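Local structure of tail spike protein gp49 (Pseudomonas phage LKA1, 4RU4) at residues V206-I211 / N221-E226; V246-A249 / K255-N258; S259-I264 / Y271-G276; H293-G298 / V311-C316. The protein probably acts as a lyase that cleaves the O-specific polysaccharide of the Pseudomonas surface during phage entry, serving as a trimeric tailspike built on a parallel β-helix. All coordinates share one frame; numbering follows the deposited sequence.

Contact 1: residues V206-I211 / N221-E226; sequences VDIASI and NGLLVE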
loop_
_atom_site.group_PDB
_atom_site.type_symbol
_atom_site.label_atom_id
_atom_site.label_comp_id
_atom_site.label_asym_id
_atom_site.label_seq_id
_atom_site.Cartn_x
_atom_site.Cartn_y
_atom_site.Cartn_z
ATOM N N VAL B 206 -2.094 15.119 -25.688
ATOM C CA VAL B 206 -1.017 14.165 -25.926
ATOM C C VAL B 206 -1.387 12.783 -25.421
ATOM O O VAL B 206 -1.667 12.583 -24.234
ATOM C CB VAL B 206 0.317 14.637 -25.309
ATOM C CG1 VAL B 206 1.405 13.569 -25.459
ATOM C CG2 VAL B 206 0.723 15.949 -25.983
ATOM N N ASP B 207 -1.396 11.825 -26.345
ATOM C CA ASP B 207 -1.805 10.468 -26.020
ATOM C C ASP B 207 -1.012 9.534 -26.933
ATOM O O ASP B 207 -1.187 9.551 -28.146
ATOM C CB ASP B 207 -3.323 10.316 -26.233
ATOM C CG ASP B 207 -3.881 9.024 -25.633
ATOM O OD1 ASP B 207 -3.094 8.115 -25.313
ATOM O OD2 ASP B 207 -5.122 8.911 -25.505
ATOM N N ILE B 208 -0.116 8.764 -26.335
ATOM C CA ILE B 208 0.698 7.812 -27.067
ATOM C C ILE B 208 0.345 6.456 -26.491
ATOM O O ILE B 208 0.410 6.252 -25.275
ATOM C CB ILE B 208 2.207 8.104 -26.866
ATOM C CG1 ILE B 208 2.511 9.590 -27.107
ATOM C CG2 ILE B 208 3.077 7.193 -27.750
ATOM C CD1 ILE B 208 2.135 10.092 -28.479
ATOM N N ALA B 209 -0.063 5.528 -27.341
ATOM C CA ALA B 209 -0.397 4.201 -26.838
ATOM C C ALA B 209 -0.117 3.069 -27.806
ATOM O O ALA B 209 -0.189 3.248 -29.022
ATOM C CB ALA B 209 -1.868 4.165 -26.379
ATOM N N SER B 210 0.219 1.912 -27.246
ATOM C CA SER B 210 0.148 0.657 -27.987
ATOM C C SER B 210 1.020 0.669 -29.212
ATOM O O SER B 210 0.551 0.323 -30.315
ATOM C CB SER B 210 -1.299 0.411 -28.386
ATOM O OG SER B 210 -2.070 0.130 -27.235
ATOM N N ILE B 211 2.272 1.088 -29.018
ATOM C CA ILE B 211 3.286 1.070 -30.065
ATOM C C ILE B 211 4.589 0.582 -29.423
ATOM O O ILE B 211 4.711 0.503 -28.190
ATOM C CB ILE B 211 3.517 2.464 -30.700
ATOM C CG1 ILE B 211 3.947 3.484 -29.629
ATOM C CG2 ILE B 211 2.278 2.950 -31.466
ATOM C CD1 ILE B 211 4.662 4.729 -30.163
ATOM N N ASN B 221 16.380 10.670 -26.566
ATOM C CA ASN B 221 15.173 10.223 -25.904
ATOM C C ASN B 221 14.379 9.317 -26.799
ATOM O O ASN B 221 14.341 9.519 -28.016
ATOM C CB ASN B 221 14.277 11.418 -25.590
ATOM C CG ASN B 221 15.003 12.493 -24.841
ATOM O OD1 ASN B 221 15.561 12.245 -23.769
ATOM N ND2 ASN B 221 15.021 13.703 -25.405
ATOM N N GLY B 222 13.708 8.339 -26.203
ATOM C CA GLY B 222 12.748 7.545 -26.954
ATOM C C GLY B 222 11.525 8.397 -27.188
ATOM O O GLY B 222 11.138 8.647 -28.330
ATOM N N LEU B 223 10.907 8.854 -26.107
ATOM C CA LEU B 223 9.770 9.764 -26.199
ATOM C C LEU B 223 10.027 10.972 -25.304
ATOM O O LEU B 223 10.400 10.803 -24.134
ATOM C CB LEU B 223 8.498 9.048 -25.755
ATOM C CG LEU B 223 7.270 9.884 -25.417
ATOM C CD1 LEU B 223 6.766 10.676 -26.623
ATOM C CD2 LEU B 223 6.194 8.950 -24.906
ATOM N N LEU B 224 9.829 12.179 -25.849
ATOM C CA LEU B 224 9.946 13.421 -25.080
ATOM C C LEU B 224 8.602 14.140 -25.120
ATOM O O LEU B 224 8.084 14.383 -26.192
ATOM C CB LEU B 224 10.980 14.359 -25.715
ATOM C CG LEU B 224 11.010 15.748 -25.072
ATOM C CD1 LEU B 224 11.479 15.689 -23.626
ATOM C CD2 LEU B 224 11.895 16.702 -25.900
ATOM N N VAL B 225 8.055 14.495 -23.963
ATOM C CA VAL B 225 6.833 15.299 -23.912
ATOM C C VAL B 225 7.181 16.452 -22.975
ATOM O O VAL B 225 7.604 16.228 -21.842
ATOM C CB VAL B 225 5.596 14.503 -23.370
ATOM C CG1 VAL B 225 4.372 15.413 -23.288
ATOM C CG2 VAL B 225 5.309 13.256 -24.223
ATOM N N GLU B 226 7.049 17.677 -23.456
ATOM C CA GLU B 226 7.528 18.831 -22.707
ATOM C C GLU B 226 6.428 19.909 -22.626
ATOM O O GLU B 226 5.766 20.188 -23.625
ATOM C CB GLU B 226 8.791 19.399 -23.368
ATOM C CG GLU B 226 9.307 20.701 -22.711
ATOM C CD GLU B 226 10.697 21.107 -23.204
ATOM O OE1 GLU B 226 11.283 20.366 -24.035
ATOM O OE2 GLU B 226 11.193 22.173 -22.753
#
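V206 meets V225 in the apolar interior of a parallel β-helix, where strand 206-209 forms one wall of a coil and strand 223-226, after the corner at G222, forms the facing wall. Because the chain comes back across the coil, the two strands run in opposed directions: V206 lies across from V225, their CA atoms 8.2 Å apart, and I208 lies across from L223. Only side chains meet between the two strands. V206 turns CG1 anti to its own N (chi1 175°), straight at the other wall, and the branched ends of the two valines meet tip to tip. CG1 of V206 sits 4.1 Å from CG2 of V225 and just as far from CG1 of V225, so a single methyl rests on both methyls of its partner. The next residue, D207, has its side chain on the outer side of the wall and pairs through its backbone with L89 and I91 of the preceding coil, while the backbones of V206 and I208 bond to strand 232-234 of the following one. I208 points inward again. The contact here is looser, and both I208 and L223 occur in two conformers; in one pair of conformers CG1 of I208 lies 4.3 Å from CD2 of L223, so this distance is less certain. V233 also touches L223, continuing the apolar filling into the next coil. S210 takes the left-handed helical conformation, and its OG is hydrogen-bonded to OD2 of D235.

Contact 2: residues V246-A249 / K255-N258; sequences VYFA and KITN. With EDO (1,2-ethanediol), chain S.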
loop_
_atom_site.group_PDB
_atom_site.type_symbol
_atom_site.label_atom_id
_atom_site.label_comp_id
_atom_site.label_asym_id
_atom_site.label_seq_id
_atom_site.Cartn_x
_atom_site.Cartn_y
_atom_site.Cartn_z
ATOM N N VAL B 246 11.954 7.462 -21.739
ATOM C CA VAL B 246 10.823 8.392 -21.764
ATOM C C VAL B 246 11.207 9.580 -20.887
ATOM O O VAL B 246 11.644 9.396 -19.756
ATOM C CB VAL B 246 9.538 7.742 -21.193
ATOM C CG1 VAL B 246 8.374 8.721 -21.194
ATOM C CG2 VAL B 246 9.162 6.512 -22.020
ATOM N N TYR B 247 11.050 10.785 -21.417
ATOM C CA TYR B 247 11.395 11.987 -20.674
ATOM C C TYR B 247 10.198 12.912 -20.675
ATOM O O TYR B 247 9.816 13.410 -21.725
ATOM C CB TYR B 247 12.591 12.677 -21.341
ATOM C CG TYR B 247 13.234 13.819 -20.565
ATOM C CD1 TYR B 247 12.530 14.554 -19.622
ATOM C CD2 TYR B 247 14.562 14.145 -20.779
ATOM C CE1 TYR B 247 13.130 15.602 -18.912
ATOM C CE2 TYR B 247 15.173 15.176 -20.080
ATOM C CZ TYR B 247 14.447 15.903 -19.150
ATOM O OH TYR B 247 15.063 16.932 -18.462
ATOM N N PHE B 248 9.625 13.143 -19.491
ATOM C CA PHE B 248 8.605 14.155 -19.303
ATOM C C PHE B 248 9.286 15.398 -18.716
ATOM O O PHE B 248 9.935 15.314 -17.665
ATOM C CB PHE B 248 7.516 13.684 -18.326
ATOM C CG PHE B 248 6.660 12.546 -18.848
ATOM C CD1 PHE B 248 5.727 12.760 -19.838
ATOM C CD2 PHE B 248 6.764 11.283 -18.293
ATOM C CE1 PHE B 248 4.921 11.718 -20.321
ATOM C CE2 PHE B 248 5.955 10.218 -18.748
ATOM C CZ PHE B 248 5.024 10.444 -19.754
ATOM N N ALA B 249 9.134 16.545 -19.383
ATOM C CA ALA B 249 9.784 17.780 -18.928
ATOM C C ALA B 249 8.700 18.830 -18.709
ATOM O O ALA B 249 7.932 19.118 -19.628
ATOM C CB ALA B 249 10.802 18.275 -19.960
ATOM N N LYS B 255 1.162 10.936 -17.006
ATOM C CA LYS B 255 1.035 9.556 -16.537
ATOM C C LYS B 255 1.551 8.575 -17.587
ATOM O O LYS B 255 1.108 8.613 -18.738
ATOM C CB LYS B 255 -0.415 9.229 -16.190
ATOM C CG LYS B 255 -0.924 9.914 -14.907
ATOM C CD LYS B 255 -2.301 9.390 -14.494
ATOM C CE LYS B 255 -2.684 9.925 -13.125
ATOM N NZ LYS B 255 -3.799 10.874 -13.222
ATOM N N ILE B 256 2.467 7.694 -17.184
ATOM C CA ILE B 256 2.843 6.567 -18.031
ATOM C C ILE B 256 2.405 5.288 -17.335
ATOM O O ILE B 256 2.725 5.077 -16.156
ATOM C CB ILE B 256 4.327 6.513 -18.359
ATOM C CG1 ILE B 256 4.646 5.235 -19.167
ATOM C CG2 ILE B 256 5.215 6.559 -17.085
ATOM C CD1 ILE B 256 5.964 5.348 -19.942
ATOM N N THR B 257 1.668 4.441 -18.053
ATOM C CA THR B 257 1.054 3.254 -17.429
ATOM C C THR B 257 1.277 1.996 -18.286
ATOM O O THR B 257 1.360 2.079 -19.522
ATOM C CB THR B 257 -0.468 3.452 -17.256
ATOM O OG1 THR B 257 -1.028 3.904 -18.508
ATOM C CG2 THR B 257 -0.754 4.505 -16.165
ATOM N N ASN B 258 1.346 0.833 -17.638
ATOM C CA ASN B 258 1.316 -0.445 -18.383
ATOM C C ASN B 258 2.385 -0.571 -19.493
ATOM O O ASN B 258 2.154 -1.198 -20.544
ATOM C CB ASN B 258 -0.081 -0.631 -18.970
ATOM C CG ASN B 258 -1.185 -0.289 -17.960
ATOM O OD1 ASN B 258 -1.150 -0.763 -16.826
ATOM N ND2 ASN B 258 -2.151 0.560 -18.363
HETATM C C1 EDO S . 4.211 -3.005 -22.513
HETATM O O1 EDO S . 3.496 -3.492 -21.375
HETATM C C2 EDO S . 3.818 -3.804 -23.739
HETATM O O2 EDO S . 2.403 -3.918 -23.748
#
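One coil of the parallel β-helix closes its apolar interior here, with V246 and F248 on one wall reaching across to I256 on another. I256 serves both partners because its branches go separate ways. With CG1 anti to the backbone N (chi1 176°), the long arm runs out to V246, and the two side chains meet tip to tip, CD1 of I256 lying 4.0 Å from CG2 of V246. Nearer the backbone, the root of the side chain takes the rim of the F248 ring: CE2 of F248 is 4.1 Å from CB of I256, which lies at the ring edge close to the ring plane. The faces of the phenyl group are thus not used by I256; F275, one coil further on, meets this ring with the planes inclined by about 25°. K255 behaves quite differently, turning its side chain away from the core to a salt bridge with D253 and packing against N285 of the second subunit. At the corner, N258 adopts a left-handed backbone, donates through ND2 to OD1 of D234 and accepts through OD1 from ND2 of N285, while its carbonyl O accepts a 2.8 Å hydrogen bond from O1 of an ethanediol that R232 of the third subunit also holds. Apolar residues stacked coil upon coil in the interior are characteristic of the pectin lyase-like β-helix.

Contact 3: residues S259-I264 / Y271-G276; sequences SNISNI and YGIIFG. With NA (sodium ion), chain Y; EDO (1,2-ethanediol), chain U.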
loop_
_atom_site.group_PDB
_atom_site.type_symbol
_atom_site.label_atom_id
_atom_site.label_comp_id
_atom_site.label_asym_id
_atom_site.label_seq_id
_atom_site.Cartn_x
_atom_site.Cartn_y
_atom_site.Cartn_z
ATOM N N SER B 259 3.563 0.003 -19.254
ATOM C CA SER B 259 4.581 0.116 -20.299
ATOM C C SER B 259 5.870 -0.615 -19.930
ATOM O O SER B 259 6.168 -0.796 -18.752
ATOM C CB SER B 259 4.857 1.601 -20.615
ATOM O OG SER B 259 3.643 2.202 -21.040
ATOM N N ASN B 260 6.623 -1.028 -20.938
ATOM C CA ASN B 260 7.905 -1.691 -20.721
ATOM C C ASN B 260 8.982 -0.824 -21.343
ATOM O O ASN B 260 9.024 -0.661 -22.549
ATOM C CB ASN B 260 7.936 -3.100 -21.328
ATOM C CG ASN B 260 7.219 -4.131 -20.440
ATOM O OD1 ASN B 260 6.296 -3.782 -19.709
ATOM N ND2 ASN B 260 7.665 -5.383 -20.481
ATOM N N ILE B 261 9.851 -0.289 -20.500
ATOM C CA ILE B 261 10.861 0.653 -20.935
ATOM C C ILE B 261 12.235 0.091 -20.596
ATOM O O ILE B 261 12.494 -0.303 -19.443
ATOM C CB ILE B 261 10.726 2.004 -20.205
ATOM C CG1 ILE B 261 9.267 2.522 -20.229
ATOM C CG2 ILE B 261 11.714 3.018 -20.826
ATOM C CD1 ILE B 261 8.684 2.670 -21.653
ATOM N N SER B 262 13.128 0.046 -21.584
ATOM C CA SER B 262 14.470 -0.509 -21.360
ATOM C C SER B 262 15.534 0.366 -22.005
ATOM O O SER B 262 15.616 0.437 -23.232
ATOM C CB SER B 262 14.565 -1.936 -21.930
ATOM O OG SER B 262 15.859 -2.493 -21.734
ATOM N N ASN B 263 16.356 1.019 -21.186
ATOM C CA ASN B 263 17.447 1.830 -21.715
ATOM C C ASN B 263 18.813 1.248 -21.352
ATOM O O ASN B 263 19.235 1.306 -20.202
ATOM C CB ASN B 263 17.319 3.311 -21.286
ATOM C CG ASN B 263 18.405 4.193 -21.900
ATOM O OD1 ASN B 263 19.087 3.787 -22.838
ATOM N ND2 ASN B 263 18.604 5.381 -21.331
ATOM N N ILE B 264 19.499 0.698 -22.365
ATOM C CA ILE B 264 20.793 0.059 -22.195
ATOM C C ILE B 264 21.815 1.123 -21.838
ATOM O O ILE B 264 22.835 0.822 -21.204
ATOM C CB ILE B 264 21.165 -0.684 -23.518
ATOM C CG1 ILE B 264 20.311 -1.944 -23.618
ATOM C CG2 ILE B 264 22.662 -0.993 -23.636
ATOM C CD1 ILE B 264 20.196 -2.505 -25.032
ATOM N N TYR B 271 18.794 7.052 -18.056
ATOM C CA TYR B 271 17.507 6.888 -17.381
ATOM C C TYR B 271 16.529 6.017 -18.161
ATOM O O TYR B 271 16.558 5.977 -19.387
ATOM C CB TYR B 271 16.813 8.236 -17.228
ATOM C CG TYR B 271 17.615 9.325 -16.577
ATOM C CD1 TYR B 271 17.975 9.231 -15.250
ATOM C CD2 TYR B 271 17.981 10.470 -17.283
ATOM C CE1 TYR B 271 18.698 10.241 -14.614
ATOM C CE2 TYR B 271 18.708 11.492 -16.656
ATOM C CZ TYR B 271 19.061 11.359 -15.313
ATOM O OH TYR B 271 19.777 12.333 -14.654
ATOM N N GLY B 272 15.621 5.368 -17.442
ATOM C CA GLY B 272 14.539 4.623 -18.093
ATOM C C GLY B 272 13.406 5.611 -18.363
ATOM O O GLY B 272 13.187 6.012 -19.495
ATOM N N ILE B 273 12.692 5.992 -17.301
ATOM C CA ILE B 273 11.688 7.065 -17.342
ATOM C C ILE B 273 12.169 8.179 -16.418
ATOM O O ILE B 273 12.525 7.919 -15.259
ATOM C CB ILE B 273 10.327 6.574 -16.792
ATOM C CG1 ILE B 273 9.857 5.340 -17.543
ATOM C CG2 ILE B 273 9.248 7.665 -16.903
ATOM C CD1 ILE B 273 8.766 4.481 -16.764
ATOM N N ILE B 274 12.199 9.410 -16.915
ATOM C CA ILE B 274 12.574 10.528 -16.070
ATOM C C ILE B 274 11.513 11.625 -16.097
ATOM O O ILE B 274 10.987 12.009 -17.167
ATOM C CB ILE B 274 13.989 11.104 -16.384
ATOM C CG1 ILE B 274 14.220 12.376 -15.547
ATOM C CG2 ILE B 274 14.154 11.378 -17.892
ATOM C CD1 ILE B 274 15.626 12.692 -15.264
ATOM N N PHE B 275 11.188 12.103 -14.900
ATOM C CA PHE B 275 10.254 13.219 -14.734
ATOM C C PHE B 275 11.095 14.423 -14.355
ATOM O O PHE B 275 11.588 14.486 -13.226
ATOM C CB PHE B 275 9.221 12.926 -13.628
ATOM C CG PHE B 275 8.232 11.815 -13.971
ATOM C CD1 PHE B 275 8.565 10.486 -13.774
ATOM C CD2 PHE B 275 6.970 12.104 -14.462
ATOM C CE1 PHE B 275 7.661 9.461 -14.083
ATOM C CE2 PHE B 275 6.058 11.085 -14.765
ATOM C CZ PHE B 275 6.433 9.754 -14.577
ATOM N N GLY B 276 11.298 15.346 -15.300
ATOM C CA GLY B 276 12.095 16.536 -15.046
ATOM C C GLY B 276 11.161 17.709 -14.816
ATOM O O GLY B 276 10.305 18.007 -15.667
HETATM NA NA NA Y . 16.792 -4.177 -24.019
HETATM C C1 EDO U . 18.572 16.736 -12.628
HETATM O O1 EDO U . 19.742 17.526 -12.404
HETATM C C2 EDO U . 18.762 15.947 -13.918
HETATM O O2 EDO U . 17.693 15.027 -14.095
HETATM O O HOH W 1 17.272 -3.858 -26.657
#
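N263 and Y271 make the tight end of this contact. ND2 of N263 donates to the carbonyl O of Y271 over 2.9 Å, with a nearly straight N-H...O angle of 164°. The acceptor lies almost in the amide plane of N263, but the donor comes from above the Y271 carbonyl plane, 36° out of it. The same ND2 also bonds to N242 O, and OD1 takes the N-H of G265, so the buried amide is gripped at both ends and its rotation is fixed. Next along, I261 spreads two branches: CG2, anti to the backbone N, lies 3.6 Å from the carbonyl O of G272, and CG1 meets CG1 of I273 at 3.9 Å, the two side chains crossing at about a right angle. Strand 260-263 is one wall of a pectin lyase-like β-helix coil, and the chain bends at G272 and I273 into the neighbouring wall, bringing these residues together inside. On the outer face of 259-264 matters are looser. S262, modelled in two conformers, has OG 3.0 Å from a sodium ion, a long and somewhat doubtful ligand distance, and R184 of the third subunit packs nearby. N260 reaches out to D253 of that same subunit. On the other segment, the buried Y271 ring has CD1 of I274 over one face, 3.5 Å above the plane, and its OH receives a weak hydrogen bond, 3.5 Å long, from O2 of an ethanediol.

Contact 4: residues H293-G298 / V311-C316; sequences HAIATG and VRMRNC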
loop_
_atom_site.group_PDB
_atom_site.type_symbol
_atom_site.label_atom_id
_atom_site.label_comp_id
_atom_site.label_asym_id
_atom_site.label_seq_id
_atom_site.Cartn_x
_atom_site.Cartn_y
_atom_site.Cartn_z
ATOM N N HIS B 293 19.522 4.707 -13.721
ATOM C CA HIS B 293 18.310 4.876 -12.928
ATOM C C HIS B 293 17.102 4.450 -13.730
ATOM O O HIS B 293 16.792 5.077 -14.721
ATOM C CB HIS B 293 18.117 6.332 -12.562
ATOM C CG HIS B 293 19.275 6.926 -11.830
ATOM N ND1 HIS B 293 19.997 6.226 -10.881
ATOM C CD2 HIS B 293 19.846 8.152 -11.919
ATOM C CE1 HIS B 293 20.941 7.012 -10.394
ATOM N NE2 HIS B 293 20.882 8.177 -11.020
ATOM N N ALA B 294 16.427 3.395 -13.303
ATOM C CA ALA B 294 15.259 2.915 -14.044
ATOM C C ALA B 294 14.206 4.016 -14.123
ATOM O O ALA B 294 13.650 4.291 -15.178
ATOM C CB ALA B 294 14.671 1.655 -13.373
ATOM N N ILE B 295 13.881 4.595 -12.978
ATOM C CA ILE B 295 13.030 5.773 -12.944
ATOM C C ILE B 295 13.805 6.833 -12.178
ATOM O O ILE B 295 14.524 6.521 -11.202
ATOM C CB ILE B 295 11.656 5.486 -12.288
ATOM C CG1 ILE B 295 10.895 4.416 -13.093
ATOM C CG2 ILE B 295 10.835 6.776 -12.135
ATOM C CD1 ILE B 295 9.457 4.139 -12.556
ATOM N N ALA B 296 13.689 8.081 -12.629
ATOM C CA ALA B 296 14.386 9.181 -11.985
ATOM C C ALA B 296 13.501 10.406 -11.995
ATOM O O ALA B 296 12.504 10.450 -12.719
ATOM C CB ALA B 296 15.675 9.479 -12.714
ATOM N N THR B 297 13.855 11.396 -11.182
ATOM C CA THR B 297 13.262 12.709 -11.305
ATOM C C THR B 297 14.409 13.719 -11.276
ATOM O O THR B 297 15.483 13.435 -10.727
ATOM C CB THR B 297 12.237 12.996 -10.150
ATOM O OG1 THR B 297 12.929 13.069 -8.893
ATOM C CG2 THR B 297 11.175 11.886 -10.074
ATOM N N GLY B 298 14.205 14.905 -11.842
ATOM C CA GLY B 298 15.263 15.900 -11.791
ATOM C C GLY B 298 14.791 17.070 -12.596
ATOM O O GLY B 298 13.778 17.671 -12.249
ATOM N N VAL B 311 4.755 13.490 -7.525
ATOM C CA VAL B 311 4.940 12.482 -8.568
ATOM C C VAL B 311 5.087 11.134 -7.870
ATOM O O VAL B 311 5.891 10.974 -6.943
ATOM C CB VAL B 311 6.127 12.804 -9.525
ATOM C CG1 VAL B 311 6.223 11.746 -10.629
ATOM C CG2 VAL B 311 5.971 14.228 -10.134
ATOM N N ARG B 312 4.248 10.184 -8.279
ATOM C CA ARG B 312 4.095 8.936 -7.553
ATOM C C ARG B 312 4.422 7.747 -8.458
ATOM O O ARG B 312 3.804 7.584 -9.501
ATOM C CB ARG B 312 2.657 8.839 -7.021
ATOM C CG ARG B 312 2.213 10.103 -6.311
ATOM C CD ARG B 312 2.940 10.231 -4.948
ATOM N NE ARG B 312 2.507 11.443 -4.253
ATOM C CZ ARG B 312 2.927 11.791 -3.033
ATOM N NH1 ARG B 312 3.795 11.026 -2.377
ATOM N NH2 ARG B 312 2.467 12.900 -2.466
ATOM N N MET B 313 5.395 6.915 -8.059
ATOM C CA MET B 313 5.714 5.716 -8.816
ATOM C C MET B 313 5.075 4.532 -8.090
ATOM O O MET B 313 5.376 4.284 -6.921
ATOM C CB MET B 313 7.228 5.505 -8.896
ATOM C CG MET B 313 8.052 6.774 -9.096
ATOM S SD MET B 313 7.507 7.806 -10.482
ATOM C CE MET B 313 8.710 9.116 -10.315
ATOM N N ARG B 314 4.219 3.778 -8.780
ATOM C CA ARG B 314 3.440 2.744 -8.110
ATOM C C ARG B 314 3.412 1.469 -8.914
ATOM O O ARG B 314 3.298 1.521 -10.144
ATOM C CB ARG B 314 2.003 3.222 -7.925
ATOM C CG ARG B 314 1.895 4.453 -7.005
ATOM C CD ARG B 314 0.457 4.803 -6.676
ATOM N NE ARG B 314 0.398 5.804 -5.613
ATOM C CZ ARG B 314 -0.147 7.005 -5.742
ATOM N NH1 ARG B 314 -0.691 7.373 -6.888
ATOM N NH2 ARG B 314 -0.149 7.836 -4.707
ATOM N N ASN B 315 3.491 0.338 -8.222
ATOM C CA ASN B 315 3.215 -0.963 -8.860
ATOM C C ASN B 315 4.173 -1.290 -10.026
ATOM O O ASN B 315 3.767 -1.919 -11.008
ATOM C CB ASN B 315 1.749 -1.041 -9.323
ATOM C CG ASN B 315 0.741 -0.597 -8.230
ATOM O OD1 ASN B 315 0.937 -0.857 -7.055
ATOM N ND2 ASN B 315 -0.332 0.078 -8.638
ATOM N N CYS B 316 5.434 -0.873 -9.906
ATOM C CA CYS B 316 6.453 -1.133 -10.934
ATOM C C CYS B 316 7.507 -2.129 -10.482
ATOM O O CYS B 316 7.728 -2.310 -9.280
ATOM C CB CYS B 316 7.182 0.163 -11.314
ATOM S SG CYS B 316 6.125 1.451 -12.052
#
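M313 folds its side chain so that the terminal methyl is wedged against I295 and T297. Its first torsion leaves CG anti to the carbonyl carbon (chi1 -40°), a sharp bend at chi2 (-52°) swings the sulfur back alongside I295, and the last bond is fully extended. As a result I295 and M313 slide past each other in opposite directions, with CE of M313 3.6 Å from CG2 of I295 and SD of M313 3.9 Å from the same methyl. T297 comes in obliquely: its hydroxyl occupies the cramped place between N and carbonyl carbon (chi1 66°), which leaves CG2 to touch CE of M313 at 3.7 Å. The other branch of I295 is extended, carrying CD1 to 4.3 Å from SG of C316. F275 from the preceding coil and Y340 from the following one also touch M313. On the outside of strand 312-314, CB of R312 covers the centre of the R314 guanidinium face, 3.5 Å above it, and E341 forms a salt bridge with R314; beside them N315 packs on N315 of the second subunit. Inward-pointing side chains packed between facing walls of a coil are typical of the pectin lyase-like parallel β-helix.

Overall arrangement
From the N terminus the four contacts follow in series, each closing its own short loop before the next opens; none nest or cross. Contact 1 spans nine intervening residues, contact 2 five, contact 3 six and contact 4 twelve. Strands 221-226, 247-249, 271-276 and 296-298 lie side by side in one parallel wall: L223 O probably accepts a hydrogen bond from Y247 N, V246 O from I274 N, and I273 O from A296 N, joining contacts 1 to 4 in turn. The partner segments belong to the other walls, with strand 254-257 of contact 2 leading directly into 260-263 of contact 3. Together they tie successive β-helix coils, and contacts 2 to 4 also border neighbouring subunits.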